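Local coordinates for cellulase (Bacillus sp. BG-CS10, PDB 5E09), which probably hydrolyses internal beta-1,4-glucosidic bonds of cellulose, as a halophilic family 5 endoglucanase that also carries carbohydrate-binding domains, at residues 26-31 / 59-64; 99-104 / 146-151. All blocks are in the same frame, centred on the assembly; numbering follows the deposited sequence.

Both interactions lie at the C-terminal ends of neighbouring barrel strands, 57-60 and 97-100, and their centres are about 10 Å apart. Every touching residue in either contact is buried. Interaction 1 sets the loop after strand 20-23 against the exit of strand 57-60. It mixes apolar packing with backbone carbonyl acceptors. Interaction 2 sets the exit of strand 97-100 against the loop after strand 142-145. It is more polar, with a stacked imidazole and amide and a bound water. Side chains of interaction 1 reach into interaction 2: Arg59 to the amide side chain of Asn148, and Thr63 to the backbone N of His104.

Interaction 1 of 2, residues 26-31 / 59-64; sequences TFDAVG and RIPVTW
Phe27, Asp28 and Thr63 carry this contact at the C-terminal end of a (beta/alpha)8 (TIM) barrel. The loop after strand 20-23 folds against the chain leaving strand 57-60. A type I turn from Thr26 to Ala29, closed by Ala29 N to Thr26 O, presents Phe27 and Asp28 to residues 60-63. The packed part is apolar on one side. Phe27 lies alongside Ile60, and its CD2 comes 3.8 Å from Ile60 CG2. Phe27 CB also touches Val62 CG2, at 3.8 Å. Val84 and Val87 of helix 78-93 cover the same phenyl ring, so it sits between the chain leaving strand 57-60 and helix 78-93. Asp28 lies beside the proline ring, its OD1 3.6 Å from Pro61 CG. Its CG is turned between the backbone N and the carbonyl carbon (chi1 46°), which folds the carboxylate back over its own turn. There OD1 accepts from Thr26 N at 2.7 Å, on the syn side but 35° out of the carboxylate plane. OD2 takes a second bond, from Asn25 N. Two backbone amides thus fix the rotation of this buried carboxylate, and Trp310 of strand 306-311 packs on it. The contact is looser toward the end of the loop. Val30 comes no nearer than 4.5 Å by its side chain, and Val30 and Gly31 are partly exposed. Two bonds from Thr63 hold this end of the contact, one from its amide and one from its hydroxyl. Thr63 N to Phe27 O is weak, at 3.5 Å. The other is short. Thr63 OG1 also accepts from His104 N, and it donates to Asp28 O at 2.6 Å, with the hydroxyl tilted 28° from the carbonyl plane.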
loop_
_atom_site.group_PDB
_atom_site.type_symbol
_atom_site.label_atom_id
_atom_site.label_comp_id
_atom_site.label_asym_id
_atom_site.label_seq_id
_atom_site.Cartn_x
_atom_site.Cartn_y
_atom_site.Cartn_z
ATOM N N THR A 26 7.208 13.473 -1.811
ATOM C CA THR A 26 7.738 14.670 -1.172
ATOM C C THR A 26 8.823 15.083 -2.136
ATOM O O THR A 26 8.530 15.454 -3.273
ATOM C CB THR A 26 8.352 14.362 0.202
ATOM O OG1 THR A 26 7.355 13.788 1.057
ATOM C CG2 THR A 26 8.891 15.632 0.842
ATOM N N PHE A 27 10.078 14.957 -1.752
ATOM C CA PHE A 27 11.151 15.335 -2.658
ATOM C C PHE A 27 11.167 14.500 -3.947
ATOM O O PHE A 27 11.670 14.955 -4.975
ATOM C CB PHE A 27 12.505 15.232 -1.952
ATOM C CG PHE A 27 12.629 16.116 -0.745
ATOM C CD1 PHE A 27 13.105 17.412 -0.865
ATOM C CD2 PHE A 27 12.269 15.653 0.510
ATOM C CE1 PHE A 27 13.219 18.228 0.244
ATOM C CE2 PHE A 27 12.380 16.465 1.622
ATOM C CZ PHE A 27 12.857 17.755 1.490
ATOM N N ASP A 28 10.643 13.279 -3.885
ATOM C CA ASP A 28 10.684 12.366 -5.011
ATOM C C ASP A 28 9.781 12.824 -6.158
ATOM O O ASP A 28 9.840 12.266 -7.248
ATOM C CB ASP A 28 10.291 10.953 -4.565
ATOM C CG ASP A 28 9.054 10.935 -3.683
ATOM O OD1 ASP A 28 9.009 11.691 -2.686
ATOM O OD2 ASP A 28 8.126 10.158 -3.988
ATOM N N ALA A 29 8.956 13.839 -5.919
ATOM C CA ALA A 29 8.045 14.336 -6.956
ATOM C C ALA A 29 8.797 14.760 -8.208
ATOM O O ALA A 29 9.837 15.417 -8.130
ATOM C CB ALA A 29 7.208 15.505 -6.429
ATOM N N VAL A 30 8.269 14.378 -9.365
ATOM C CA VAL A 30 8.893 14.729 -10.628
ATOM C C VAL A 30 8.361 16.063 -11.121
ATOM O O VAL A 30 7.316 16.129 -11.769
ATOM C CB VAL A 30 8.651 13.656 -11.700
ATOM C CG1 VAL A 30 9.376 14.025 -12.989
ATOM C CG2 VAL A 30 9.105 12.286 -11.189
ATOM N N GLY A 31 9.087 17.128 -10.808
ATOM C CA GLY A 31 8.668 18.469 -11.172
ATOM C C GLY A 31 9.643 19.504 -10.655
ATOM O O GLY A 31 10.793 19.178 -10.359
ATOM N N ARG A 59 12.031 7.093 5.745
ATOM C CA ARG A 59 12.663 7.031 4.440
ATOM C C ARG A 59 12.344 8.315 3.701
ATOM O O ARG A 59 11.195 8.753 3.664
ATOM C CB ARG A 59 12.181 5.812 3.656
ATOM C CG ARG A 59 12.846 5.612 2.293
ATOM C CD ARG A 59 12.708 4.151 1.882
ATOM N NE ARG A 59 13.210 3.862 0.542
ATOM C CZ ARG A 59 12.465 3.883 -0.559
ATOM N NH1 ARG A 59 11.181 4.199 -0.486
ATOM N NH2 ARG A 59 13.004 3.590 -1.734
ATOM N N ILE A 60 13.367 8.938 3.141
ATOM C CA ILE A 60 13.166 10.174 2.411
ATOM C C ILE A 60 13.564 9.964 0.957
ATOM O O ILE A 60 14.731 10.131 0.590
ATOM C CB ILE A 60 13.964 11.336 3.030
ATOM C CG1 ILE A 60 13.544 11.534 4.486
ATOM C CG2 ILE A 60 13.720 12.621 2.260
ATOM C CD1 ILE A 60 14.362 12.569 5.212
ATOM N N PRO A 61 12.592 9.558 0.129
ATOM C CA PRO A 61 12.846 9.398 -1.303
ATOM C C PRO A 61 13.111 10.750 -1.947
ATOM O O PRO A 61 12.382 11.712 -1.699
ATOM C CB PRO A 61 11.548 8.778 -1.840
ATOM C CG PRO A 61 10.520 9.046 -0.804
ATOM C CD PRO A 61 11.244 9.107 0.510
ATOM N N VAL A 62 14.161 10.831 -2.750
ATOM C CA VAL A 62 14.458 12.060 -3.470
ATOM C C VAL A 62 14.708 11.789 -4.946
ATOM O O VAL A 62 15.515 10.931 -5.298
ATOM C CB VAL A 62 15.682 12.780 -2.885
ATOM C CG1 VAL A 62 15.888 14.108 -3.594
ATOM C CG2 VAL A 62 15.511 12.998 -1.386
ATOM N N THR A 63 13.996 12.509 -5.803
ATOM C CA THR A 63 14.286 12.510 -7.229
ATOM C C THR A 63 15.145 13.732 -7.531
ATOM O O THR A 63 14.769 14.859 -7.194
ATOM C CB THR A 63 13.004 12.530 -8.077
ATOM O OG1 THR A 63 12.248 11.341 -7.817
ATOM C CG2 THR A 63 13.342 12.590 -9.559
ATOM N N TRP A 64 16.299 13.506 -8.155
ATOM C CA TRP A 64 17.322 14.544 -8.281
ATOM C C TRP A 64 17.413 15.196 -9.657
ATOM O O TRP A 64 17.912 16.313 -9.765
ATOM C CB TRP A 64 18.697 13.967 -7.933
ATOM C CG TRP A 64 18.790 13.423 -6.549
ATOM C CD1 TRP A 64 18.623 12.129 -6.166
ATOM C CD2 TRP A 64 19.071 14.165 -5.356
ATOM N NE1 TRP A 64 18.782 12.014 -4.808
ATOM C CE2 TRP A 64 19.060 13.246 -4.291
ATOM C CE3 TRP A 64 19.328 15.511 -5.092
ATOM C CZ2 TRP A 64 19.294 13.640 -2.973
ATOM C CZ3 TRP A 64 19.564 15.897 -3.790
ATOM C CH2 TRP A 64 19.542 14.966 -2.743
#

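Interaction 2 of 2, residues 99-104 / 146-151; sequences MLNLHH and SVNEPR
His103 and Asn148 meet because both swing CG away from the backbone N, with chi1 -153° and -179° respectively. The imidazole and the amide then lie side by side and stack, their planes 18° apart, though the exact spacing is uncertain. Asn148 ND2 sits over one face of the ring, offset toward its rim, 3.5 Å from His103 NE2 with no hydrogen bond between them. The ring is held from its edge as well. Asn101 ND2 donates to His103 ND1 at 3.2 Å, almost exactly in the ring plane, while Asn101 OD1 takes a bond from Val62 N. Next to the stack, the backbones of the two loops are joined by Asn148 N to Leu102 O, at 2.9 Å. On the other side of the chain, the CD1 tip of Leu102 comes close to Ser146 O, at 3.1 Å, a carbonyl that also accepts from Trp128 NE1 of helix 117-134. Both ends of the Asn148 amide are engaged. OD1 accepts from Arg59 NH2. ND2 donates to a water at 3.0 Å, which in turn donates to His103 O and lies 3.0 Å from His104 ND1. Replacing His103 by an alanine is likely to uncover one face of the Asn148 amide and leave Asn101 ND2 without its ring acceptor. Asn148-Glu149-Pro150 matches the Asn-Glu-Pro signature of family 5 glycosidases, whose glutamate serves as the acid/base in relatives. The hydrogen bonds to the amide are therefore consistent with a second shell that fixes Asn148 next to Glu149 in the probable active site.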
loop_
_atom_site.group_PDB
_atom_site.type_symbol
_atom_site.label_atom_id
_atom_site.label_comp_id
_atom_site.label_asym_id
_atom_site.label_seq_id
_atom_site.Cartn_x
_atom_site.Cartn_y
_atom_site.Cartn_z
HETATM N N MSE A 99 16.714 7.062 5.916
HETATM C CA MSE A 99 17.226 6.450 4.691
HETATM C C MSE A 99 17.073 7.437 3.538
HETATM O O MSE A 99 15.977 7.954 3.301
HETATM C CB MSE A 99 16.497 5.134 4.366
HETATM C CG MSE A 99 16.973 4.482 3.060
HETATM SE SE MSE A 99 16.081 2.812 2.551
HETATM C CE MSE A 99 16.046 1.961 4.317
ATOM N N LEU A 100 18.172 7.706 2.836
ATOM C CA LEU A 100 18.169 8.651 1.713
ATOM C C LEU A 100 18.566 7.964 0.400
ATOM O O LEU A 100 19.480 7.133 0.388
ATOM C CB LEU A 100 19.118 9.812 2.002
ATOM C CG LEU A 100 19.263 10.874 0.915
ATOM C CD1 LEU A 100 17.982 11.670 0.789
ATOM C CD2 LEU A 100 20.448 11.791 1.188
ATOM N N ASN A 101 17.891 8.300 -0.701
ATOM C CA ASN A 101 18.186 7.636 -1.977
ATOM C C ASN A 101 18.234 8.523 -3.216
ATOM O O ASN A 101 18.162 9.747 -3.129
ATOM C CB ASN A 101 17.170 6.508 -2.227
ATOM C CG ASN A 101 15.766 7.003 -2.585
ATOM O OD1 ASN A 101 15.548 8.166 -2.950
ATOM N ND2 ASN A 101 14.802 6.092 -2.501
ATOM N N LEU A 102 18.172 7.829 -4.351
ATOM C CA LEU A 102 18.003 8.375 -5.681
ATOM C C LEU A 102 16.657 7.671 -5.899
ATOM O O LEU A 102 16.575 6.463 -5.673
ATOM C CB LEU A 102 19.060 7.837 -6.636
ATOM C CG LEU A 102 20.516 8.137 -6.274
ATOM C CD1 LEU A 102 21.463 7.477 -7.265
ATOM C CD2 LEU A 102 20.756 9.638 -6.215
ATOM N N HIS A 103 15.636 8.380 -6.343
ATOM C CA HIS A 103 14.340 7.752 -6.513
ATOM C C HIS A 103 13.830 7.550 -7.926
ATOM O O HIS A 103 14.116 6.557 -8.514
ATOM C CB HIS A 103 13.300 8.449 -5.659
ATOM C CG HIS A 103 12.160 7.578 -5.266
ATOM N ND1 HIS A 103 12.256 6.641 -4.273
ATOM C CD2 HIS A 103 10.896 7.511 -5.721
ATOM C CE1 HIS A 103 11.105 6.027 -4.140
ATOM N NE2 HIS A 103 10.259 6.547 -5.000
ATOM N N HIS A 104 13.080 8.482 -8.465
ATOM C CA HIS A 104 12.539 8.333 -9.802
ATOM C C HIS A 104 13.592 8.409 -10.871
ATOM O O HIS A 104 13.375 8.054 -11.994
ATOM C CB HIS A 104 11.336 9.215 -10.048
ATOM C CG HIS A 104 10.136 8.773 -9.295
ATOM N ND1 HIS A 104 9.720 7.470 -9.271
ATOM C CD2 HIS A 104 9.285 9.449 -8.503
ATOM C CE1 HIS A 104 8.657 7.365 -8.511
ATOM N NE2 HIS A 104 8.375 8.553 -8.033
ATOM N N SER A 146 21.194 2.905 -2.762
ATOM C CA SER A 146 21.793 3.232 -4.054
ATOM C C SER A 146 20.821 3.820 -5.066
ATOM O O SER A 146 21.102 4.858 -5.662
ATOM C CB SER A 146 22.436 1.986 -4.652
ATOM O OG SER A 146 21.458 0.982 -4.844
ATOM N N VAL A 147 19.691 3.148 -5.260
ATOM C CA VAL A 147 18.708 3.549 -6.264
ATOM C C VAL A 147 17.371 2.869 -5.984
ATOM O O VAL A 147 17.331 1.694 -5.616
ATOM C CB VAL A 147 19.190 3.199 -7.691
ATOM C CG1 VAL A 147 19.776 1.785 -7.724
ATOM C CG2 VAL A 147 18.063 3.348 -8.712
ATOM N N ASN A 148 16.276 3.605 -6.134
ATOM C CA ASN A 148 14.963 3.015 -5.919
ATOM C C ASN A 148 14.519 2.188 -7.107
ATOM O O ASN A 148 14.610 2.647 -8.239
ATOM C CB ASN A 148 13.923 4.093 -5.641
ATOM C CG ASN A 148 12.549 3.512 -5.390
ATOM O OD1 ASN A 148 12.307 2.907 -4.348
ATOM N ND2 ASN A 148 11.643 3.676 -6.353
ATOM N N GLU A 149 14.036 0.977 -6.832
ATOM C CA GLU A 149 13.425 0.095 -7.836
ATOM C C GLU A 149 14.133 0.094 -9.193
ATOM O O GLU A 149 13.556 0.519 -10.192
ATOM C CB GLU A 149 11.947 0.471 -8.027
ATOM C CG GLU A 149 11.126 0.323 -6.745
ATOM C CD GLU A 149 9.616 0.390 -6.963
ATOM O OE1 GLU A 149 9.186 0.692 -8.098
ATOM O OE2 GLU A 149 8.862 0.130 -5.995
ATOM N N PRO A 150 15.385 -0.388 -9.231
ATOM C CA PRO A 150 16.175 -0.376 -10.467
ATOM C C PRO A 150 15.527 -1.180 -11.587
ATOM O O PRO A 150 15.159 -2.335 -11.386
ATOM C CB PRO A 150 17.503 -1.019 -10.048
ATOM C CG PRO A 150 17.528 -0.953 -8.564
ATOM C CD PRO A 150 16.103 -1.049 -8.130
ATOM N N ARG A 151 15.390 -0.564 -12.754
ATOM C CA ARG A 151 14.870 -1.245 -13.932
ATOM C C ARG A 151 15.654 -0.741 -15.141
ATOM O O ARG A 151 16.166 0.373 -15.123
ATOM C CB ARG A 151 13.367 -0.986 -14.085
ATOM C CG ARG A 151 12.631 -1.947 -15.009
ATOM C CD ARG A 151 11.184 -1.505 -15.224
ATOM N NE ARG A 151 10.787 -0.498 -14.249
ATOM C CZ ARG A 151 10.392 0.731 -14.565
ATOM N NH1 ARG A 151 10.312 1.102 -15.837
ATOM N NH2 ARG A 151 10.061 1.580 -13.603
HETATM O O HOH W 1 11.286 4.969 -9.038
#